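Local coordinates for angiopoietin-related protein 3 (Homo sapiens, PDB 6EUA), which raises plasma triglycerides by inhibiting lipoprotein lipase and, through the fibrinogen-like domain seen here, mediates endothelial cell adhesion, at residues A[91-100]-A[111-119]. Numbering follows the deposited sequence.
Sequences VKQSNYVLRI and YIEYSFYLG
F116 sits on the buried face of a beta hairpin and packs against L98, Y96 and V91. Strands 96-100 and 111-118 run antiparallel. Y96, L98 and I100 form hydrogen-bonded pairs with F116, Y114 and I112, and each pair exchanges two backbone bonds. F116 has CG between its backbone N and carbonyl carbon (chi1 76°), which brings the ring edge against V97 C and L98 N of the other strand. Its CD1 meets L98 CB at 3.5 Å, and its CZ meets Y96 CB, also at 3.5 Å. V91 CG2 reaches CZ from the helix end. L98 and Y114 lie side by side, CD2 to CD1 3.9 Å, and I100 CD1 reaches Y114 CE1. I218 of strand 213-220 and L127 and L129 of strand 127-134 extend this apolar layer within the fibrinogen C-terminal domain. The Y114 hydroxyl ends in a hydrogen bond to N138.

The other face carries V97, R99, E113 and S115 and is partly exposed. The R99 guanidinium lies nearly parallel to the Y111 ring (11°) but displaced, with Y111 CB over one face and NH1 3.2 Å from CD1. E113 OE2 comes in at the guanidinium edge, 3.4 Å from R99 NH1, in a weak salt bridge. The stronger partner of R99 is E101, through NH2. With an alanine at R99, E113 and E101 would probably lose a cationic partner, and Y111 CB and CD1 the group alongside them. Toward the turn 91-94 the two backbones part. There a water takes the L118 N-H and probably donates to K92 O. At this exposed end N95 CA makes an off-centre CH-pi contact with Y117, 4.1 Å from the ring centroid. The chemistry divides by face: hydrocarbon and rings seal the inner side, while the outer, where W49 packs on V97, R99 and E113, pairs opposite charges, with R99 divided between E113 and E101.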
loop_
_atom_site.group_PDB
_atom_site.type_symbol
_atom_site.label_atom_id
_atom_site.label_comp_id
_atom_site.label_asym_id
_atom_site.label_seq_id
_atom_site.Cartn_x
_atom_site.Cartn_y
_atom_site.Cartn_z
ATOM N N VAL A 91 -21.622 8.312 -7.452
ATOM C CA VAL A 91 -23.014 8.168 -7.029
ATOM C C VAL A 91 -23.975 8.779 -8.052
ATOM O O VAL A 91 -24.924 8.124 -8.501
ATOM C CB VAL A 91 -23.204 8.779 -5.630
ATOM C CG1 VAL A 91 -24.685 8.756 -5.228
ATOM C CG2 VAL A 91 -22.359 8.014 -4.610
ATOM N N LYS A 92 -23.759 10.035 -8.428
ATOM C CA LYS A 92 -24.610 10.755 -9.395
ATOM C C LYS A 92 -26.034 10.779 -8.844
ATOM O O LYS A 92 -26.224 11.259 -7.716
ATOM C CB LYS A 92 -24.449 10.155 -10.780
ATOM C CG LYS A 92 -23.295 10.772 -11.549
ATOM C CD LYS A 92 -23.106 10.126 -12.914
ATOM C CE LYS A 92 -21.707 10.419 -13.432
ATOM N NZ LYS A 92 -20.927 9.177 -13.589
ATOM N N GLN A 93 -27.040 10.302 -9.580
ATOM C CA GLN A 93 -28.437 10.369 -9.158
ATOM C C GLN A 93 -28.915 9.077 -8.493
ATOM O O GLN A 93 -30.112 8.937 -8.220
ATOM C CB GLN A 93 -29.344 10.686 -10.359
ATOM C CG GLN A 93 -28.943 11.910 -11.180
ATOM C CD GLN A 93 -29.682 12.002 -12.526
ATOM O OE1 GLN A 93 -30.725 11.370 -12.729
ATOM N NE2 GLN A 93 -29.154 12.815 -13.437
ATOM N N SER A 94 -28.015 8.136 -8.238
ATOM C CA SER A 94 -28.387 6.815 -7.757
ATOM C C SER A 94 -28.557 6.801 -6.242
ATOM O O SER A 94 -27.948 7.591 -5.509
ATOM C CB SER A 94 -27.337 5.776 -8.178
ATOM O OG SER A 94 -27.229 5.692 -9.592
ATOM N N ASN A 95 -29.410 5.898 -5.775
ATOM C CA ASN A 95 -29.501 5.612 -4.345
ATOM C C ASN A 95 -28.329 4.692 -3.981
ATOM O O ASN A 95 -28.185 3.612 -4.559
ATOM C CB ASN A 95 -30.859 4.971 -4.036
ATOM C CG ASN A 95 -31.040 4.598 -2.571
ATOM O OD1 ASN A 95 -30.544 5.286 -1.668
ATOM N ND2 ASN A 95 -31.780 3.532 -2.329
ATOM N N TYR A 96 -27.458 5.141 -3.080
ATOM C CA TYR A 96 -26.292 4.374 -2.653
ATOM C C TYR A 96 -26.391 4.084 -1.158
ATOM O O TYR A 96 -27.196 4.675 -0.428
ATOM C CB TYR A 96 -24.975 5.124 -2.938
ATOM C CG TYR A 96 -24.174 4.652 -4.143
ATOM C CD1 TYR A 96 -24.710 4.718 -5.414
ATOM C CD2 TYR A 96 -22.870 4.171 -4.002
ATOM C CE1 TYR A 96 -23.987 4.311 -6.517
ATOM C CE2 TYR A 96 -22.120 3.762 -5.109
ATOM C CZ TYR A 96 -22.702 3.835 -6.370
ATOM O OH TYR A 96 -22.012 3.433 -7.497
ATOM N N VAL A 97 -25.525 3.183 -0.700
ATOM C CA VAL A 97 -25.463 2.749 0.695
ATOM C C VAL A 97 -24.165 3.275 1.284
ATOM O O VAL A 97 -23.090 3.070 0.705
ATOM C CB VAL A 97 -25.529 1.212 0.799
ATOM C CG1 VAL A 97 -25.295 0.737 2.245
ATOM C CG2 VAL A 97 -26.850 0.698 0.229
ATOM N N LEU A 98 -24.254 3.950 2.428
ATOM C CA LEU A 98 -23.072 4.448 3.121
ATOM C C LEU A 98 -22.846 3.652 4.395
ATOM O O LEU A 98 -23.764 3.505 5.207
ATOM C CB LEU A 98 -23.203 5.939 3.454
ATOM C CG LEU A 98 -22.160 6.511 4.436
ATOM C CD1 LEU A 98 -20.832 6.780 3.749
ATOM C CD2 LEU A 98 -22.662 7.781 5.142
ATOM N N ARG A 99 -21.623 3.154 4.576
ATOM C CA ARG A 99 -21.244 2.462 5.799
ATOM C C ARG A 99 -20.186 3.278 6.519
ATOM O O ARG A 99 -19.212 3.724 5.904
ATOM C CB ARG A 99 -20.731 1.050 5.519
ATOM C CG ARG A 99 -20.135 0.335 6.739
ATOM C CD ARG A 99 -19.907 -1.131 6.435
ATOM N NE ARG A 99 -19.144 -1.773 7.500
ATOM C CZ ARG A 99 -19.629 -2.724 8.283
ATOM N NH1 ARG A 99 -20.878 -3.133 8.108
ATOM N NH2 ARG A 99 -18.875 -3.249 9.246
ATOM N N ILE A 100 -20.405 3.515 7.806
ATOM C CA ILE A 100 -19.446 4.219 8.648
ATOM C C ILE A 100 -18.902 3.210 9.645
ATOM O O ILE A 100 -19.670 2.543 10.346
ATOM C CB ILE A 100 -20.083 5.429 9.345
ATOM C CG1 ILE A 100 -20.366 6.528 8.311
ATOM C CG2 ILE A 100 -19.189 5.940 10.479
ATOM C CD1 ILE A 100 -21.136 7.712 8.860
ATOM N N TYR A 111 -20.188 -0.037 13.603
ATOM C CA TYR A 111 -20.559 0.303 12.236
ATOM C C TYR A 111 -21.997 0.793 12.203
ATOM O O TYR A 111 -22.810 0.472 13.077
ATOM C CB TYR A 111 -20.406 -0.888 11.276
ATOM C CG TYR A 111 -21.551 -1.874 11.371
ATOM C CD1 TYR A 111 -22.601 -1.852 10.455
ATOM C CD2 TYR A 111 -21.596 -2.815 12.395
ATOM C CE1 TYR A 111 -23.655 -2.748 10.554
ATOM C CE2 TYR A 111 -22.647 -3.710 12.501
ATOM C CZ TYR A 111 -23.672 -3.672 11.578
ATOM O OH TYR A 111 -24.718 -4.559 11.673
ATOM N N ILE A 112 -22.306 1.567 11.167
ATOM C CA ILE A 112 -23.681 1.952 10.886
ATOM C C ILE A 112 -23.815 2.166 9.388
ATOM O O ILE A 112 -22.900 2.671 8.729
ATOM C CB ILE A 112 -24.103 3.193 11.710
ATOM C CG1 ILE A 112 -25.521 3.640 11.347
ATOM C CG2 ILE A 112 -23.087 4.311 11.599
ATOM C CD1 ILE A 112 -26.083 4.705 12.304
ATOM N N GLU A 113 -24.947 1.735 8.845
ATOM C CA GLU A 113 -25.223 1.869 7.426
ATOM C C GLU A 113 -26.427 2.775 7.226
ATOM O O GLU A 113 -27.360 2.782 8.037
ATOM C CB GLU A 113 -25.447 0.505 6.774
ATOM C CG GLU A 113 -24.206 -0.363 6.793
ATOM C CD GLU A 113 -24.278 -1.540 5.838
ATOM O OE1 GLU A 113 -25.258 -1.622 5.066
ATOM O OE2 GLU A 113 -23.359 -2.389 5.873
ATOM N N TYR A 114 -26.376 3.558 6.151
ATOM C CA TYR A 114 -27.444 4.453 5.745
ATOM C C TYR A 114 -27.704 4.286 4.261
ATOM O O TYR A 114 -26.797 3.955 3.488
ATOM C CB TYR A 114 -27.118 5.933 5.957
ATOM C CG TYR A 114 -26.511 6.335 7.271
ATOM C CD1 TYR A 114 -25.181 6.041 7.576
ATOM C CD2 TYR A 114 -27.264 7.045 8.205
ATOM C CE1 TYR A 114 -24.628 6.431 8.784
ATOM C CE2 TYR A 114 -26.725 7.433 9.410
ATOM C CZ TYR A 114 -25.407 7.128 9.700
ATOM O OH TYR A 114 -24.881 7.544 10.908
ATOM N N SER A 115 -28.943 4.572 3.874
ATOM C CA SER A 115 -29.316 4.782 2.485
ATOM C C SER A 115 -29.272 6.280 2.208
ATOM O O SER A 115 -29.852 7.068 2.970
ATOM C CB SER A 115 -30.713 4.212 2.218
ATOM O OG SER A 115 -31.263 4.706 1.009
ATOM N N PHE A 116 -28.573 6.680 1.137
ATOM C CA PHE A 116 -28.379 8.105 0.900
ATOM C C PHE A 116 -28.514 8.466 -0.569
ATOM O O PHE A 116 -28.475 7.616 -1.466
ATOM C CB PHE A 116 -27.029 8.624 1.441
ATOM C CG PHE A 116 -25.838 8.257 0.606
ATOM C CD1 PHE A 116 -25.179 7.050 0.805
ATOM C CD2 PHE A 116 -25.346 9.133 -0.352
ATOM C CE1 PHE A 116 -24.065 6.718 0.040
ATOM C CE2 PHE A 116 -24.237 8.803 -1.121
ATOM C CZ PHE A 116 -23.596 7.606 -0.934
ATOM N N TYR A 117 -28.725 9.772 -0.765
ATOM C CA TYR A 117 -28.714 10.466 -2.041
ATOM C C TYR A 117 -27.782 11.658 -1.907
ATOM O O TYR A 117 -27.631 12.218 -0.819
ATOM C CB TYR A 117 -30.118 10.942 -2.444
ATOM C CG TYR A 117 -31.042 9.811 -2.805
ATOM C CD1 TYR A 117 -31.825 9.185 -1.840
ATOM C CD2 TYR A 117 -31.107 9.344 -4.105
ATOM C CE1 TYR A 117 -32.672 8.138 -2.179
ATOM C CE2 TYR A 117 -31.940 8.311 -4.447
ATOM C CZ TYR A 117 -32.722 7.709 -3.489
ATOM O OH TYR A 117 -33.550 6.671 -3.858
ATOM N N LEU A 118 -27.143 12.035 -3.009
ATOM C CA LEU A 118 -26.132 13.084 -2.979
ATOM C C LEU A 118 -26.365 14.047 -4.133
ATOM O O LEU A 118 -26.525 13.609 -5.274
ATOM C CB LEU A 118 -24.733 12.486 -3.077
ATOM C CG LEU A 118 -23.544 13.438 -2.957
ATOM C CD1 LEU A 118 -23.438 14.042 -1.525
ATOM C CD2 LEU A 118 -22.276 12.704 -3.342
ATOM N N GLY A 119 -26.390 15.365 -3.831
ATOM C CA GLY A 119 -26.517 16.378 -4.863
ATOM C C GLY A 119 -25.153 16.813 -5.394
ATOM O O GLY A 119 -24.115 16.497 -4.828
HETATM O O HOH W 1 -27.580 10.724 -5.233
#